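Local coordinates for endo-pectate lyase (Erwinia chrysanthemi, PDB 3B4N), which probably cleaves polygalacturonate and methylated pectins internally by calcium-dependent elimination, leaving unsaturated galacturonosyl ends, at residues K43-T54 / L82-E93. Sequence-based numbering, arbitrary orientation.
Sequences KVARQEVYRGTT and LNYWYWVDVVSE
The Arg51 side chain runs between the rings of Tyr84 and Tyr86: its CG sits over one face of Tyr86, 4.0 Å from the ring centroid, a CH-pi contact, and its guanidinium has Tyr84 CE2 over one face, the two planes 58° apart. CG anti to the backbone N (chi1 -172°) and a bend at chi3 keep the chain alongside both rings, and NH1 goes on to a salt bridge with Asp75, which also accepts a hydrogen bond from Tyr86 OH. Across the sheet, one face of the Trp85 indole carries the Thr54 carbonyl carbon, with Trp85 CE3 3.4 Å from Thr54 C, while Gly52 O lies at its edge. The edge of Trp87 meets Tyr50 O, Gly52 N and Thr54 O. Further along this face Tyr50 CE2 packs 3.8 Å from Asp89 CB, and Tyr50 OH donates to Glu48 OE1 (2.7 Å) from above the carboxylate plane. Arg46 NH1 reaches the anti lone pair of Glu48 OE2 at 3.0 Å, in its own guanidinium plane; Arg62 of strand 61-66 is a second cation on that oxygen. The backbones form the central antiparallel pair of a four-stranded sheet, which packs against strand 32-39 through Val49, Tyr86, Val88 and Val90. A classic bulge lets Val91 O take a straight bond from Ala45 N (2.8 Å) and a weak one from Arg46 N (3.3 Å). Glu48 OE1 lies only 3.8 Å from Asp89 OD1, so the two arginines and the Tyr50 hydroxyl probably offset the repulsion between these buried carboxylates.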
# COMPACT_ATOMS: atom_id res chain seq x y z
N LYS A 43 -8.53 20.49 4.25
CA LYS A 43 -7.48 21.38 4.72
C LYS A 43 -6.88 20.88 6.02
O LYS A 43 -6.96 21.53 7.06
CB LYS A 43 -8.04 22.80 4.88
CG LYS A 43 -8.42 23.43 3.54
CD LYS A 43 -9.04 24.81 3.67
CE LYS A 43 -10.53 24.73 3.94
NZ LYS A 43 -11.21 26.05 3.75
N VAL A 44 -6.24 19.72 5.96
CA VAL A 44 -5.64 19.15 7.16
C VAL A 44 -4.37 19.90 7.55
O VAL A 44 -3.53 20.20 6.70
CB VAL A 44 -5.27 17.67 6.94
CG1 VAL A 44 -4.65 17.10 8.21
CG2 VAL A 44 -6.51 16.87 6.56
N ALA A 45 -4.25 20.21 8.84
CA ALA A 45 -3.09 20.91 9.38
C ALA A 45 -2.21 19.91 10.12
O ALA A 45 -0.99 19.89 9.95
CB ALA A 45 -3.53 22.02 10.32
N ARG A 46 -2.83 19.08 10.95
CA ARG A 46 -2.11 18.05 11.70
C ARG A 46 -3.08 16.93 12.01
O ARG A 46 -4.29 17.07 11.84
CB ARG A 46 -1.55 18.60 13.02
CG ARG A 46 -2.63 19.05 14.01
CD ARG A 46 -2.14 19.05 15.45
NE ARG A 46 -0.99 19.93 15.63
CZ ARG A 46 -0.39 20.13 16.81
NH1 ARG A 46 -0.84 19.53 17.90
NH2 ARG A 46 0.66 20.94 16.88
N GLN A 47 -2.53 15.82 12.48
CA GLN A 47 -3.35 14.67 12.83
C GLN A 47 -2.83 14.13 14.15
O GLN A 47 -1.63 13.95 14.31
CB GLN A 47 -3.27 13.61 11.73
CG GLN A 47 -3.72 14.17 10.39
CD GLN A 47 -3.52 13.20 9.26
OE1 GLN A 47 -2.38 12.96 8.82
NE2 GLN A 47 -4.61 12.62 8.78
N GLU A 48 -3.73 13.89 15.09
CA GLU A 48 -3.32 13.43 16.40
C GLU A 48 -3.83 12.05 16.70
O GLU A 48 -4.99 11.73 16.43
CB GLU A 48 -3.82 14.41 17.46
CG GLU A 48 -3.42 15.85 17.20
CD GLU A 48 -3.88 16.79 18.28
OE1 GLU A 48 -5.02 16.62 18.77
OE2 GLU A 48 -3.11 17.71 18.64
N VAL A 49 -2.97 11.21 17.26
CA VAL A 49 -3.37 9.85 17.60
C VAL A 49 -3.61 9.80 19.10
O VAL A 49 -2.79 10.25 19.88
CB VAL A 49 -2.27 8.83 17.24
CG1 VAL A 49 -2.78 7.41 17.50
CG2 VAL A 49 -1.86 8.99 15.79
N TYR A 50 -4.76 9.24 19.48
CA TYR A 50 -5.14 9.09 20.88
C TYR A 50 -5.27 7.61 21.21
O TYR A 50 -5.66 6.80 20.37
CB TYR A 50 -6.47 9.81 21.14
CG TYR A 50 -6.33 11.30 21.13
CD1 TYR A 50 -6.08 12.01 22.31
CD2 TYR A 50 -6.39 12.01 19.93
CE1 TYR A 50 -5.89 13.38 22.30
CE2 TYR A 50 -6.19 13.39 19.90
CZ TYR A 50 -5.94 14.07 21.09
OH TYR A 50 -5.72 15.43 21.07
N ARG A 51 -4.96 7.27 22.46
CA ARG A 51 -5.02 5.89 22.90
C ARG A 51 -5.49 5.81 24.35
O ARG A 51 -5.26 6.74 25.12
CB ARG A 51 -3.63 5.25 22.79
CG ARG A 51 -3.60 3.74 23.04
CD ARG A 51 -2.17 3.23 23.05
NE ARG A 51 -1.49 3.60 24.29
CZ ARG A 51 -0.17 3.56 24.47
NH1 ARG A 51 0.63 3.17 23.48
NH2 ARG A 51 0.34 3.94 25.63
N GLY A 52 -6.14 4.70 24.69
CA GLY A 52 -6.59 4.48 26.05
C GLY A 52 -6.60 2.99 26.32
O GLY A 52 -6.55 2.19 25.39
N THR A 53 -6.66 2.61 27.60
CA THR A 53 -6.71 1.20 27.94
C THR A 53 -8.15 0.76 28.18
O THR A 53 -8.41 -0.39 28.54
CB THR A 53 -5.86 0.86 29.18
OG1 THR A 53 -6.20 1.74 30.26
CG2 THR A 53 -4.37 0.98 28.86
N THR A 54 -9.09 1.70 27.99
CA THR A 54 -10.51 1.40 28.11
C THR A 54 -11.21 2.06 26.92
O THR A 54 -10.62 2.88 26.21
CB THR A 54 -11.15 1.93 29.42
OG1 THR A 54 -11.37 3.34 29.33
CG2 THR A 54 -10.25 1.62 30.61
N LEU A 82 -2.54 -5.79 28.41
CA LEU A 82 -3.61 -4.81 28.31
C LEU A 82 -4.22 -4.73 26.92
O LEU A 82 -3.61 -5.13 25.93
CB LEU A 82 -3.08 -3.42 28.69
CG LEU A 82 -2.63 -3.23 30.14
CD1 LEU A 82 -1.86 -1.93 30.29
CD2 LEU A 82 -3.86 -3.24 31.03
N ASN A 83 -5.44 -4.21 26.87
CA ASN A 83 -6.13 -4.00 25.60
C ASN A 83 -6.09 -2.49 25.38
O ASN A 83 -6.08 -1.72 26.34
CB ASN A 83 -7.58 -4.48 25.68
CG ASN A 83 -7.70 -5.97 25.45
OD1 ASN A 83 -8.34 -6.68 26.22
ND2 ASN A 83 -7.08 -6.46 24.37
N TYR A 84 -6.06 -2.08 24.12
CA TYR A 84 -6.01 -0.66 23.81
C TYR A 84 -7.08 -0.23 22.82
O TYR A 84 -7.52 -1.01 21.98
CB TYR A 84 -4.64 -0.28 23.24
CG TYR A 84 -3.51 -0.51 24.20
CD1 TYR A 84 -2.90 -1.76 24.30
CD2 TYR A 84 -3.06 0.51 25.04
CE1 TYR A 84 -1.87 -1.98 25.21
CE2 TYR A 84 -2.03 0.29 25.95
CZ TYR A 84 -1.44 -0.96 26.03
OH TYR A 84 -0.42 -1.17 26.92
N TRP A 85 -7.48 1.02 22.95
CA TRP A 85 -8.44 1.65 22.05
C TRP A 85 -7.70 2.84 21.46
O TRP A 85 -6.94 3.54 22.17
CB TRP A 85 -9.68 2.15 22.80
CG TRP A 85 -10.70 1.09 23.04
CD1 TRP A 85 -11.87 0.90 22.36
CD2 TRP A 85 -10.63 0.04 24.01
NE1 TRP A 85 -12.53 -0.20 22.85
CE2 TRP A 85 -11.78 -0.75 23.86
CE3 TRP A 85 -9.69 -0.30 24.99
CZ2 TRP A 85 -12.03 -1.87 24.66
CZ3 TRP A 85 -9.94 -1.42 25.79
CH2 TRP A 85 -11.10 -2.19 25.61
N TYR A 86 -7.91 3.06 20.17
CA TYR A 86 -7.28 4.17 19.45
C TYR A 86 -8.31 5.00 18.70
O TYR A 86 -9.34 4.51 18.28
CB TYR A 86 -6.30 3.64 18.41
CG TYR A 86 -5.09 2.92 18.96
CD1 TYR A 86 -3.92 3.61 19.25
CD2 TYR A 86 -5.12 1.54 19.13
CE1 TYR A 86 -2.78 2.92 19.69
CE2 TYR A 86 -4.00 0.85 19.57
CZ TYR A 86 -2.84 1.54 19.85
OH TYR A 86 -1.73 0.86 20.28
N TRP A 87 -7.98 6.28 18.55
CA TRP A 87 -8.79 7.23 17.78
C TRP A 87 -7.78 8.13 17.08
O TRP A 87 -6.68 8.37 17.58
CB TRP A 87 -9.61 8.17 18.67
CG TRP A 87 -10.73 7.54 19.42
CD1 TRP A 87 -12.05 7.54 19.08
CD2 TRP A 87 -10.64 6.87 20.68
NE1 TRP A 87 -12.79 6.92 20.05
CE2 TRP A 87 -11.95 6.50 21.05
CE3 TRP A 87 -9.57 6.55 21.53
CZ2 TRP A 87 -12.22 5.82 22.24
CZ3 TRP A 87 -9.85 5.87 22.72
CH2 TRP A 87 -11.16 5.51 23.06
N VAL A 88 -8.15 8.63 15.91
CA VAL A 88 -7.31 9.57 15.19
C VAL A 88 -8.15 10.83 14.99
O VAL A 88 -9.29 10.78 14.53
CB VAL A 88 -6.84 9.03 13.83
CG1 VAL A 88 -6.24 10.16 12.99
CG2 VAL A 88 -5.79 7.95 14.05
N ASP A 89 -7.57 11.96 15.39
CA ASP A 89 -8.21 13.26 15.28
C ASP A 89 -7.54 14.02 14.14
O ASP A 89 -6.37 14.38 14.22
CB ASP A 89 -8.01 14.02 16.60
CG ASP A 89 -8.74 15.35 16.64
OD1 ASP A 89 -8.63 16.03 17.69
OD2 ASP A 89 -9.42 15.72 15.66
N VAL A 90 -8.28 14.25 13.06
CA VAL A 90 -7.77 15.00 11.92
C VAL A 90 -8.14 16.46 12.21
O VAL A 90 -9.32 16.80 12.33
CB VAL A 90 -8.39 14.49 10.61
CG1 VAL A 90 -7.97 15.37 9.44
CG2 VAL A 90 -7.96 13.05 10.37
N VAL A 91 -7.13 17.30 12.36
CA VAL A 91 -7.33 18.71 12.70
C VAL A 91 -7.16 19.59 11.48
O VAL A 91 -6.12 19.57 10.83
CB VAL A 91 -6.34 19.15 13.79
CG1 VAL A 91 -6.61 20.59 14.19
CG2 VAL A 91 -6.44 18.22 15.00
N SER A 92 -8.19 20.38 11.18
CA SER A 92 -8.13 21.26 10.02
C SER A 92 -7.40 22.55 10.36
O SER A 92 -7.12 22.84 11.53
CB SER A 92 -9.55 21.61 9.55
OG SER A 92 -10.13 22.57 10.43
N GLU A 93 -7.11 23.34 9.34
CA GLU A 93 -6.44 24.61 9.53
C GLU A 93 -7.32 25.53 10.38
O GLU A 93 -6.82 26.44 11.05
CB GLU A 93 -6.16 25.26 8.18
CG GLU A 93 -5.12 24.52 7.37
CD GLU A 93 -4.90 25.14 6.02
OE1 GLU A 93 -4.04 24.64 5.27
OE2 GLU A 93 -5.60 26.13 5.70
O HOH W 1 -2.33 22.60 6.13
O HOH W 2 -7.02 -2.93 29.06